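Local coordinates for uncharacterized protein (Aeropyrum pernix, PDB 3P1Z), which is of unknown function but probably belongs to the tRNA-splicing endonuclease family, whose members bind RNA and cut introns out of tRNA precursors, at residues A[21-25]-A[42-47]; A[50-55]-A[89-94]; A[116-122]-A[145-151]. All blocks are in the same frame, centred on the assembly; numbering follows the deposited sequence.

Followed from the N terminus, the three contacts open and close in series, so none nests in another and none crosses. Contact 1 closes a loop that holds helix 30-38 and joins strand 21-26 to the 42-47 hairpin within the N-terminal antiparallel sheet. Strand 46-47 then runs into helix 49-57, where contact 2 begins; A52 of that helix packs on V22 and L47, so contacts 1 and 2 touch. Contact 2 closes a mostly helical loop and ties the SEN2-like N-terminal region to helix 83-95 of the catalytic-type region. Contact 3 closes a loop holding helix 130-142 by pairing strands 115-123 and 146-152 in parallel. Its centre lies about 16 Å from that of contact 2.

Contact 1 (A[21-25]-A[42-47]); sequences GVFVE and LRKGRL
The ring of F23 meets segment 42-47 with its edge: G45 CA lies in the ring plane, 3.5 Å from F23 CE1, while G45 O and R46 N sit near that plane at the same edge, G45 O being 3.4 Å from F23 CD1. Having CG opposite the backbone N (chi1 172°) lays the ring along its own strand in the direction of V24, and so beside G45. The evidence for register is the main chain. L47 N donates to V22 O at 3.1 Å, making V22 and L47 an antiparallel hydrogen-bonded pair, and F23 with R46 follows as a non-hydrogen-bonded pair. Beyond it, V24 N reaches G45 O at 2.9 Å in an almost straight bond (177°). G45 belongs to a type I' turn from R43 to R46, which folds 42-47 into a tight hairpin and is supported by R43 N bonding to R46 O. The apolar side chains gather on V22 and V24: CG1 of V22 lies alongside CB of L47 at 4.1 Å, and CG2 of V24 meets CD1 of L42 at 3.7 Å, these two side chains crossing at about a right angle. V22 and L47 both rest on A52 of helix 49-57, which packs against this antiparallel sheet. Across the two segments polar pairing is thus left to the backbone, with side chains adding apolar contact and no charge pair.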
loop_
_atom_site.group_PDB
_atom_site.type_symbol
_atom_site.label_atom_id
_atom_site.label_comp_id
_atom_site.label_asym_id
_atom_site.label_seq_id
_atom_site.Cartn_x
_atom_site.Cartn_y
_atom_site.Cartn_z
ATOM N N GLY A 21 -22.462 26.269 -23.717
ATOM C CA GLY A 21 -21.367 26.407 -24.639
ATOM C C GLY A 21 -20.687 27.750 -24.599
ATOM O O GLY A 21 -21.229 28.766 -24.136
ATOM N N VAL A 22 -19.456 27.713 -25.086
ATOM C CA VAL A 22 -18.646 28.892 -25.275
ATOM C C VAL A 22 -18.792 29.273 -26.727
ATOM O O VAL A 22 -18.757 28.415 -27.616
ATOM C CB VAL A 22 -17.165 28.622 -24.962
ATOM C CG1 VAL A 22 -16.300 29.781 -25.445
ATOM C CG2 VAL A 22 -16.986 28.395 -23.476
ATOM N N PHE A 23 -18.990 30.565 -26.953
ATOM C CA PHE A 23 -19.091 31.085 -28.298
ATOM C C PHE A 23 -18.056 32.169 -28.559
ATOM O O PHE A 23 -17.991 33.183 -27.860
ATOM C CB PHE A 23 -20.501 31.598 -28.611
ATOM C CG PHE A 23 -20.573 32.312 -29.915
ATOM C CD1 PHE A 23 -19.925 31.775 -31.002
ATOM C CD2 PHE A 23 -21.263 33.506 -30.070
ATOM C CE1 PHE A 23 -19.937 32.413 -32.236
ATOM C CE2 PHE A 23 -21.279 34.163 -31.304
ATOM C CZ PHE A 23 -20.602 33.614 -32.375
ATOM N N VAL A 24 -17.254 31.944 -29.588
ATOM C CA VAL A 24 -16.272 32.929 -30.003
ATOM C C VAL A 24 -16.934 34.081 -30.766
ATOM O O VAL A 24 -17.631 33.875 -31.757
ATOM C CB VAL A 24 -15.149 32.279 -30.832
ATOM C CG1 VAL A 24 -14.135 33.328 -31.278
ATOM C CG2 VAL A 24 -14.464 31.194 -30.009
ATOM N N GLU A 25 -16.709 35.299 -30.287
ATOM C CA GLU A 25 -17.282 36.476 -30.923
ATOM C C GLU A 25 -16.260 37.291 -31.740
ATOM O O GLU A 25 -16.626 37.925 -32.728
ATOM C CB GLU A 25 -18.013 37.339 -29.888
ATOM C CG GLU A 25 -19.112 36.573 -29.143
ATOM C CD GLU A 25 -19.670 37.320 -27.932
ATOM O OE1 GLU A 25 -18.906 37.581 -26.981
ATOM O OE2 GLU A 25 -20.881 37.631 -27.915
ATOM N N LEU A 42 -13.054 24.321 -32.557
ATOM C CA LEU A 42 -13.933 25.446 -32.857
ATOM C C LEU A 42 -14.578 25.288 -34.226
ATOM O O LEU A 42 -13.904 25.326 -35.258
ATOM C CB LEU A 42 -13.146 26.757 -32.795
ATOM C CG LEU A 42 -13.809 27.993 -33.416
ATOM C CD1 LEU A 42 -14.922 28.485 -32.525
ATOM C CD2 LEU A 42 -12.785 29.087 -33.635
ATOM N N ARG A 43 -15.887 25.099 -34.234
ATOM C CA ARG A 43 -16.598 24.954 -35.491
ATOM C C ARG A 43 -17.724 25.977 -35.540
ATOM O O ARG A 43 -18.731 25.863 -34.828
ATOM C CB ARG A 43 -17.115 23.519 -35.662
ATOM C CG ARG A 43 -17.953 23.277 -36.914
ATOM C CD ARG A 43 -17.195 23.623 -38.204
ATOM N NE ARG A 43 -18.088 23.634 -39.366
ATOM C CZ ARG A 43 -17.692 23.562 -40.635
ATOM N NH1 ARG A 43 -16.397 23.466 -40.931
ATOM N NH2 ARG A 43 -18.601 23.578 -41.607
ATOM N N LYS A 44 -17.524 26.996 -36.369
ATOM C CA LYS A 44 -18.470 28.099 -36.477
ATOM C C LYS A 44 -18.687 28.772 -35.151
ATOM O O LYS A 44 -19.803 28.806 -34.625
ATOM C CB LYS A 44 -19.783 27.584 -36.999
ATOM C CG LYS A 44 -19.520 26.438 -37.930
ATOM C CD LYS A 44 -20.168 26.688 -39.254
ATOM C CE LYS A 44 -21.524 27.354 -39.041
ATOM N NZ LYS A 44 -22.167 27.759 -40.341
ATOM N N GLY A 45 -17.597 29.299 -34.612
ATOM C CA GLY A 45 -17.640 30.007 -33.350
ATOM C C GLY A 45 -17.849 29.144 -32.118
ATOM O O GLY A 45 -17.376 29.494 -31.041
ATOM N N ARG A 46 -18.558 28.027 -32.259
ATOM C CA ARG A 46 -18.781 27.131 -31.129
ATOM C C ARG A 46 -17.499 26.425 -30.725
ATOM O O ARG A 46 -16.960 25.615 -31.492
ATOM C CB ARG A 46 -19.831 26.092 -31.474
ATOM C CG ARG A 46 -20.990 26.633 -32.284
ATOM C CD ARG A 46 -22.047 25.550 -32.481
ATOM N NE ARG A 46 -22.649 25.154 -31.208
ATOM C CZ ARG A 46 -22.165 24.208 -30.405
ATOM N NH1 ARG A 46 -22.788 23.924 -29.262
ATOM N NH2 ARG A 46 -21.062 23.547 -30.744
ATOM N N LEU A 47 -17.014 26.749 -29.525
ATOM C CA LEU A 47 -15.849 26.083 -28.940
ATOM C C LEU A 47 -16.281 24.982 -27.970
ATOM O O LEU A 47 -17.237 25.134 -27.187
ATOM C CB LEU A 47 -14.933 27.084 -28.225
ATOM C CG LEU A 47 -13.479 26.648 -28.021
ATOM C CD1 LEU A 47 -12.855 26.267 -29.352
ATOM C CD2 LEU A 47 -12.636 27.723 -27.338
#

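Contact 2 (A[50-55]-A[89-94])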
loop_
_atom_site.group_PDB
_atom_site.type_symbol
_atom_site.label_atom_id
_atom_site.label_comp_id
_atom_site.label_asym_id
_atom_site.label_seq_id
_atom_site.Cartn_x
_atom_site.Cartn_y
_atom_site.Cartn_z
ATOM N N LEU A 50 -14.022 22.185 -22.962
ATOM C CA LEU A 50 -12.718 21.963 -22.371
ATOM C C LEU A 50 -11.699 22.757 -23.159
ATOM O O LEU A 50 -10.862 23.440 -22.579
ATOM C CB LEU A 50 -12.360 20.475 -22.319
ATOM C CG LEU A 50 -13.288 19.602 -21.453
ATOM C CD1 LEU A 50 -13.230 18.162 -21.891
ATOM C CD2 LEU A 50 -13.010 19.726 -19.952
ATOM N N GLU A 51 -11.774 22.691 -24.480
ATOM C CA GLU A 51 -10.852 23.472 -25.285
ATOM C C GLU A 51 -10.959 24.951 -24.901
ATOM O O GLU A 51 -9.992 25.708 -24.983
ATOM C CB GLU A 51 -11.108 23.260 -26.771
ATOM C CG GLU A 51 -9.934 23.688 -27.620
ATOM C CD GLU A 51 -8.631 23.060 -27.166
ATOM O OE1 GLU A 51 -8.672 21.933 -26.637
ATOM O OE2 GLU A 51 -7.568 23.689 -27.342
ATOM N N ALA A 52 -12.146 25.330 -24.440
ATOM C CA ALA A 52 -12.483 26.708 -24.121
ATOM C C ALA A 52 -11.932 27.099 -22.763
ATOM O O ALA A 52 -11.479 28.225 -22.553
ATOM C CB ALA A 52 -13.996 26.881 -24.147
ATOM N N ALA A 53 -11.999 26.153 -21.835
ATOM C CA ALA A 53 -11.371 26.323 -20.537
ATOM C C ALA A 53 -9.861 26.344 -20.736
ATOM O O ALA A 53 -9.159 27.101 -20.068
ATOM C CB ALA A 53 -11.770 25.207 -19.586
ATOM N N TYR A 54 -9.368 25.526 -21.668
ATOM C CA TYR A 54 -7.929 25.422 -21.888
ATOM C C TYR A 54 -7.373 26.718 -22.409
ATOM O O TYR A 54 -6.499 27.323 -21.790
ATOM C CB TYR A 54 -7.578 24.330 -22.891
ATOM C CG TYR A 54 -6.102 24.325 -23.245
ATOM C CD1 TYR A 54 -5.141 24.509 -22.265
ATOM C CD2 TYR A 54 -5.670 24.127 -24.554
ATOM C CE1 TYR A 54 -3.798 24.499 -22.573
ATOM C CE2 TYR A 54 -4.329 24.113 -24.868
ATOM C CZ TYR A 54 -3.395 24.293 -23.873
ATOM O OH TYR A 54 -2.045 24.280 -24.176
ATOM N N GLN A 55 -7.874 27.132 -23.570
ATOM C CA GLN A 55 -7.344 28.313 -24.237
ATOM C C GLN A 55 -7.484 29.546 -23.322
ATOM O O GLN A 55 -6.692 30.477 -23.403
ATOM C CB GLN A 55 -7.972 28.491 -25.629
ATOM C CG GLN A 55 -7.624 27.359 -26.623
ATOM C CD GLN A 55 -6.246 27.517 -27.276
ATOM O OE1 GLN A 55 -5.457 28.376 -26.891
ATOM N NE2 GLN A 55 -5.965 26.696 -28.273
ATOM N N TYR A 89 -6.748 17.151 -19.253
ATOM C CA TYR A 89 -6.935 17.669 -20.591
ATOM C C TYR A 89 -5.838 18.670 -20.875
ATOM O O TYR A 89 -5.090 18.520 -21.839
ATOM C CB TYR A 89 -8.285 18.363 -20.670
ATOM C CG TYR A 89 -8.682 18.807 -22.044
ATOM C CD1 TYR A 89 -9.633 18.101 -22.763
ATOM C CD2 TYR A 89 -8.125 19.938 -22.624
ATOM C CE1 TYR A 89 -10.019 18.505 -24.027
ATOM C CE2 TYR A 89 -8.505 20.348 -23.886
ATOM C CZ TYR A 89 -9.451 19.623 -24.582
ATOM O OH TYR A 89 -9.845 19.997 -25.838
ATOM N N PHE A 90 -5.741 19.690 -20.029
ATOM C CA PHE A 90 -4.736 20.726 -20.224
ATOM C C PHE A 90 -3.378 20.083 -20.410
ATOM O O PHE A 90 -2.679 20.364 -21.380
ATOM C CB PHE A 90 -4.669 21.681 -19.035
ATOM C CG PHE A 90 -5.914 22.475 -18.813
ATOM C CD1 PHE A 90 -6.918 22.502 -19.758
ATOM C CD2 PHE A 90 -6.069 23.224 -17.662
ATOM C CE1 PHE A 90 -8.069 23.232 -19.542
ATOM C CE2 PHE A 90 -7.210 23.968 -17.448
ATOM C CZ PHE A 90 -8.212 23.973 -18.389
ATOM N N ASP A 91 -3.017 19.231 -19.452
ATOM C CA ASP A 91 -1.769 18.488 -19.484
ATOM C C ASP A 91 -1.623 17.867 -20.858
ATOM O O ASP A 91 -0.599 18.034 -21.522
ATOM C CB ASP A 91 -1.791 17.390 -18.417
ATOM C CG ASP A 91 -0.402 16.852 -18.085
ATOM O OD1 ASP A 91 0.390 17.568 -17.434
ATOM O OD2 ASP A 91 -0.106 15.699 -18.460
ATOM N N LEU A 92 -2.665 17.167 -21.297
ATOM C CA LEU A 92 -2.635 16.506 -22.596
ATOM C C LEU A 92 -2.541 17.487 -23.763
ATOM O O LEU A 92 -1.829 17.232 -24.740
ATOM C CB LEU A 92 -3.832 15.560 -22.758
ATOM C CG LEU A 92 -3.817 14.277 -21.898
ATOM C CD1 LEU A 92 -5.144 13.519 -22.035
ATOM C CD2 LEU A 92 -2.608 13.365 -22.202
ATOM N N ARG A 93 -3.247 18.609 -23.671
ATOM C CA ARG A 93 -3.097 19.646 -24.684
ATOM C C ARG A 93 -1.663 20.160 -24.668
ATOM O O ARG A 93 -1.018 20.241 -25.707
ATOM C CB ARG A 93 -4.087 20.791 -24.467
ATOM C CG ARG A 93 -5.560 20.404 -24.618
ATOM C CD ARG A 93 -5.958 20.085 -26.065
ATOM N NE ARG A 93 -6.079 21.262 -26.920
ATOM C CZ ARG A 93 -5.289 21.526 -27.962
ATOM N NH1 ARG A 93 -4.306 20.700 -28.299
ATOM N NH2 ARG A 93 -5.487 22.624 -28.676
ATOM N N ARG A 94 -1.151 20.474 -23.486
ATOM C CA ARG A 94 0.209 20.990 -23.393
ATOM C C ARG A 94 1.255 20.046 -23.998
ATOM O O ARG A 94 2.264 20.505 -24.533
ATOM C CB ARG A 94 0.569 21.355 -21.948
ATOM C CG ARG A 94 -0.453 22.255 -21.245
ATOM C CD ARG A 94 0.161 22.984 -20.052
ATOM N NE ARG A 94 -0.832 23.397 -19.059
ATOM C CZ ARG A 94 -0.538 23.996 -17.900
ATOM N NH1 ARG A 94 0.729 24.261 -17.583
ATOM N NH2 ARG A 94 -1.512 24.333 -17.054
#
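The axes of 50-55 and 89-94 approach to 10.1 Å with their N-to-C directions 71° apart, so the helices cross steeply, with Y54 opposite F90 and L50 opposite Y89. The polar part is held by E51, whose chain bends at chi2 (52°) and carries the carboxylate across to the second helix. R93 forms a salt bridge with it, gripping side-on with one nitrogen to each oxygen: NE to OE1 of E51 at 2.7 Å, and NH2 to OE2 of E51 also at 2.7 Å. OE2 lies in the guanidinium plane, whereas NH2 comes to that oxygen from above the carboxylate plane, the two flat groups being turned 47° against each other. OE1 takes a further hydrogen bond from the hydroxyl of Y89, at the edge of that ring; its modelled length is too short to be taken literally. Y41, from the loop between helix 30-38 and strand 42-43, packs on E51, Y89 and R93 alike, and NH1 of R93 is taken up by R97 O. Y54 is a knob in a hole formed by Y89, F90, R93 and R94, the knobs-into-holes element by which a helix of the SEN2-like N-terminal region seats on one of the catalytic-type region. CB of R93 stands over one face of the Y54 ring, 3.7 Å from its centroid, as a CH-pi contact. The F90 ring meets Y54 obliquely, centroids 5.6 Å apart, and has A53 CB in its plane, 4.0 Å from F90 CZ. On the L50 side a second CH-pi contact puts CB of L50 over a face of the Y89 ring, 3.7 Å from the centroid.

Contact 3 (A[116-122]-A[145-151]); sequences VYEVLVL and HSPIVAI
V119 and I148 mark the closely packed part of this parallel pairing: CG2 of V119 touches CB of I148 at 3.7 Å. The other branch of V119, CG1, is opposite its backbone N (chi1 -172°), on the carbonyl side, which turns it up the strand to CB of A150 at 3.6 Å. On the same face I148 CG1 lies at the edge of the Y117 ring, 3.7 Å from Y117 CD1, while S146 OG stands over one face of that ring, displaced toward its rim. An aromatic side chain of a neighbouring subunit also meets Y117. The face of L120, V149 and P147 is looser between the strands, with L120 CB 4.4 Å from V149 CG2; helix 130-142 packs there on L120 and P147. It tightens again where the side chains of L122 and V149 cross at about a right angle, CD1 of L122 touching CG2 of V149 at 3.5 Å. At a partly exposed end V116 and H145 lie side by side, pointing the same way, CG1 of V116 beside the imidazole. Alternating backbone bonds fix the register: S146 N to V116 O, I148 N to E118 O at 2.7 Å, and A150 N to L120 O at 2.8 Å (178°). The strands flank helix 130-142 in chain order, a beta-alpha-beta crossover within the mixed sheet. Polar pairing between the strands is therefore main-chain work, while the E118 carboxylate finds its charge partner in R104.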
loop_
_atom_site.group_PDB
_atom_site.type_symbol
_atom_site.label_atom_id
_atom_site.label_comp_id
_atom_site.label_asym_id
_atom_site.label_seq_id
_atom_site.Cartn_x
_atom_site.Cartn_y
_atom_site.Cartn_z
ATOM N N VAL A 116 -5.276 5.118 -30.933
ATOM C CA VAL A 116 -6.276 5.865 -30.193
ATOM C C VAL A 116 -6.162 5.473 -28.731
ATOM O O VAL A 116 -6.102 4.293 -28.401
ATOM C CB VAL A 116 -7.703 5.534 -30.675
ATOM C CG1 VAL A 116 -8.722 6.387 -29.934
ATOM C CG2 VAL A 116 -7.826 5.723 -32.184
ATOM N N TYR A 117 -6.153 6.479 -27.865
ATOM C CA TYR A 117 -5.889 6.297 -26.451
ATOM C C TYR A 117 -7.076 6.747 -25.614
ATOM O O TYR A 117 -7.542 7.867 -25.728
ATOM C CB TYR A 117 -4.653 7.098 -26.071
ATOM C CG TYR A 117 -3.339 6.454 -26.462
ATOM C CD1 TYR A 117 -2.689 5.596 -25.591
ATOM C CD2 TYR A 117 -2.741 6.715 -27.688
ATOM C CE1 TYR A 117 -1.488 5.003 -25.926
ATOM C CE2 TYR A 117 -1.536 6.133 -28.032
ATOM C CZ TYR A 117 -0.911 5.272 -27.148
ATOM O OH TYR A 117 0.289 4.682 -27.483
ATOM N N GLU A 118 -7.568 5.876 -24.756
ATOM C CA GLU A 118 -8.732 6.215 -23.958
ATOM C C GLU A 118 -8.308 6.410 -22.516
ATOM O O GLU A 118 -7.842 5.472 -21.872
ATOM C CB GLU A 118 -9.784 5.109 -24.058
ATOM C CG GLU A 118 -10.949 5.259 -23.107
ATOM C CD GLU A 118 -12.020 4.209 -23.343
ATOM O OE1 GLU A 118 -12.513 3.625 -22.352
ATOM O OE2 GLU A 118 -12.358 3.956 -24.523
ATOM N N VAL A 119 -8.462 7.625 -22.003
ATOM C CA VAL A 119 -7.982 7.925 -20.660
ATOM C C VAL A 119 -9.123 8.071 -19.677
ATOM O O VAL A 119 -10.031 8.869 -19.881
ATOM C CB VAL A 119 -7.087 9.187 -20.599
ATOM C CG1 VAL A 119 -6.465 9.339 -19.202
ATOM C CG2 VAL A 119 -6.000 9.150 -21.670
ATOM N N LEU A 120 -9.061 7.303 -18.597
ATOM C CA LEU A 120 -10.042 7.426 -17.540
ATOM C C LEU A 120 -9.430 8.295 -16.474
ATOM O O LEU A 120 -8.296 8.054 -16.066
ATOM C CB LEU A 120 -10.384 6.054 -16.981
ATOM C CG LEU A 120 -11.380 5.999 -15.828
ATOM C CD1 LEU A 120 -12.768 6.375 -16.294
ATOM C CD2 LEU A 120 -11.397 4.607 -15.238
ATOM N N VAL A 121 -10.175 9.314 -16.044
ATOM C CA VAL A 121 -9.714 10.257 -15.026
ATOM C C VAL A 121 -10.277 9.865 -13.673
ATOM O O VAL A 121 -11.480 9.762 -13.514
ATOM C CB VAL A 121 -10.150 11.710 -15.342
ATOM C CG1 VAL A 121 -9.521 12.701 -14.365
ATOM C CG2 VAL A 121 -9.789 12.082 -16.765
ATOM N N LEU A 122 -9.395 9.645 -12.705
ATOM C CA LEU A 122 -9.801 9.283 -11.352
ATOM C C LEU A 122 -9.182 10.245 -10.357
ATOM O O LEU A 122 -8.100 10.762 -10.596
ATOM C CB LEU A 122 -9.353 7.856 -11.027
ATOM C CG LEU A 122 -9.749 6.780 -12.038
ATOM C CD1 LEU A 122 -8.911 5.525 -11.825
ATOM C CD2 LEU A 122 -11.218 6.481 -11.922
ATOM N N HIS A 145 -9.108 1.014 -28.265
ATOM C CA HIS A 145 -8.328 2.053 -27.603
ATOM C C HIS A 145 -7.365 1.374 -26.631
ATOM O O HIS A 145 -7.659 0.300 -26.095
ATOM C CB HIS A 145 -9.198 3.049 -26.826
ATOM C CG HIS A 145 -10.364 3.586 -27.594
ATOM N ND1 HIS A 145 -10.358 3.718 -28.963
ATOM C CD2 HIS A 145 -11.569 4.047 -27.176
ATOM C CE1 HIS A 145 -11.512 4.225 -29.360
ATOM N NE2 HIS A 145 -12.264 4.433 -28.294
ATOM N N SER A 146 -6.209 1.991 -26.420
ATOM C CA SER A 146 -5.286 1.542 -25.392
ATOM C C SER A 146 -5.742 2.115 -24.069
ATOM O O SER A 146 -5.850 3.328 -23.929
ATOM C CB SER A 146 -3.875 2.025 -25.694
ATOM O OG SER A 146 -3.576 1.840 -27.062
ATOM N N PRO A 147 -5.979 1.246 -23.078
ATOM C CA PRO A 147 -6.592 1.680 -21.822
ATOM C C PRO A 147 -5.653 2.545 -20.969
ATOM O O PRO A 147 -4.681 2.044 -20.407
ATOM C CB PRO A 147 -6.887 0.352 -21.098
ATOM C CG PRO A 147 -6.412 -0.749 -22.025
ATOM C CD PRO A 147 -5.457 -0.123 -22.970
ATOM N N ILE A 148 -5.935 3.834 -20.856
ATOM C CA ILE A 148 -5.086 4.674 -20.021
ATOM C C ILE A 148 -5.813 5.102 -18.758
ATOM O O ILE A 148 -7.028 5.285 -18.759
ATOM C CB ILE A 148 -4.507 5.871 -20.803
ATOM C CG1 ILE A 148 -3.686 5.360 -21.994
ATOM C CG2 ILE A 148 -3.652 6.761 -19.903
ATOM C CD1 ILE A 148 -2.456 4.570 -21.602
ATOM N N VAL A 149 -5.060 5.219 -17.670
ATOM C CA VAL A 149 -5.609 5.697 -16.407
ATOM C C VAL A 149 -4.801 6.908 -15.925
ATOM O O VAL A 149 -3.570 6.875 -15.833
ATOM C CB VAL A 149 -5.679 4.568 -15.345
ATOM C CG1 VAL A 149 -4.531 4.670 -14.353
ATOM C CG2 VAL A 149 -6.993 4.592 -14.624
ATOM N N ALA A 150 -5.503 7.998 -15.660
ATOM C CA ALA A 150 -4.854 9.192 -15.136
ATOM C C ALA A 150 -5.363 9.492 -13.733
ATOM O O ALA A 150 -6.546 9.775 -13.524
ATOM C CB ALA A 150 -5.058 10.390 -16.067
ATOM N N ILE A 151 -4.463 9.406 -12.769
ATOM C CA ILE A 151 -4.827 9.680 -11.399
ATOM C C ILE A 151 -4.326 11.035 -10.969
ATOM O O ILE A 151 -3.147 11.350 -11.071
ATOM C CB ILE A 151 -4.305 8.601 -10.460
ATOM C CG1 ILE A 151 -4.911 7.263 -10.880
ATOM C CG2 ILE A 151 -4.654 8.940 -9.005
ATOM C CD1 ILE A 151 -3.922 6.165 -11.004
#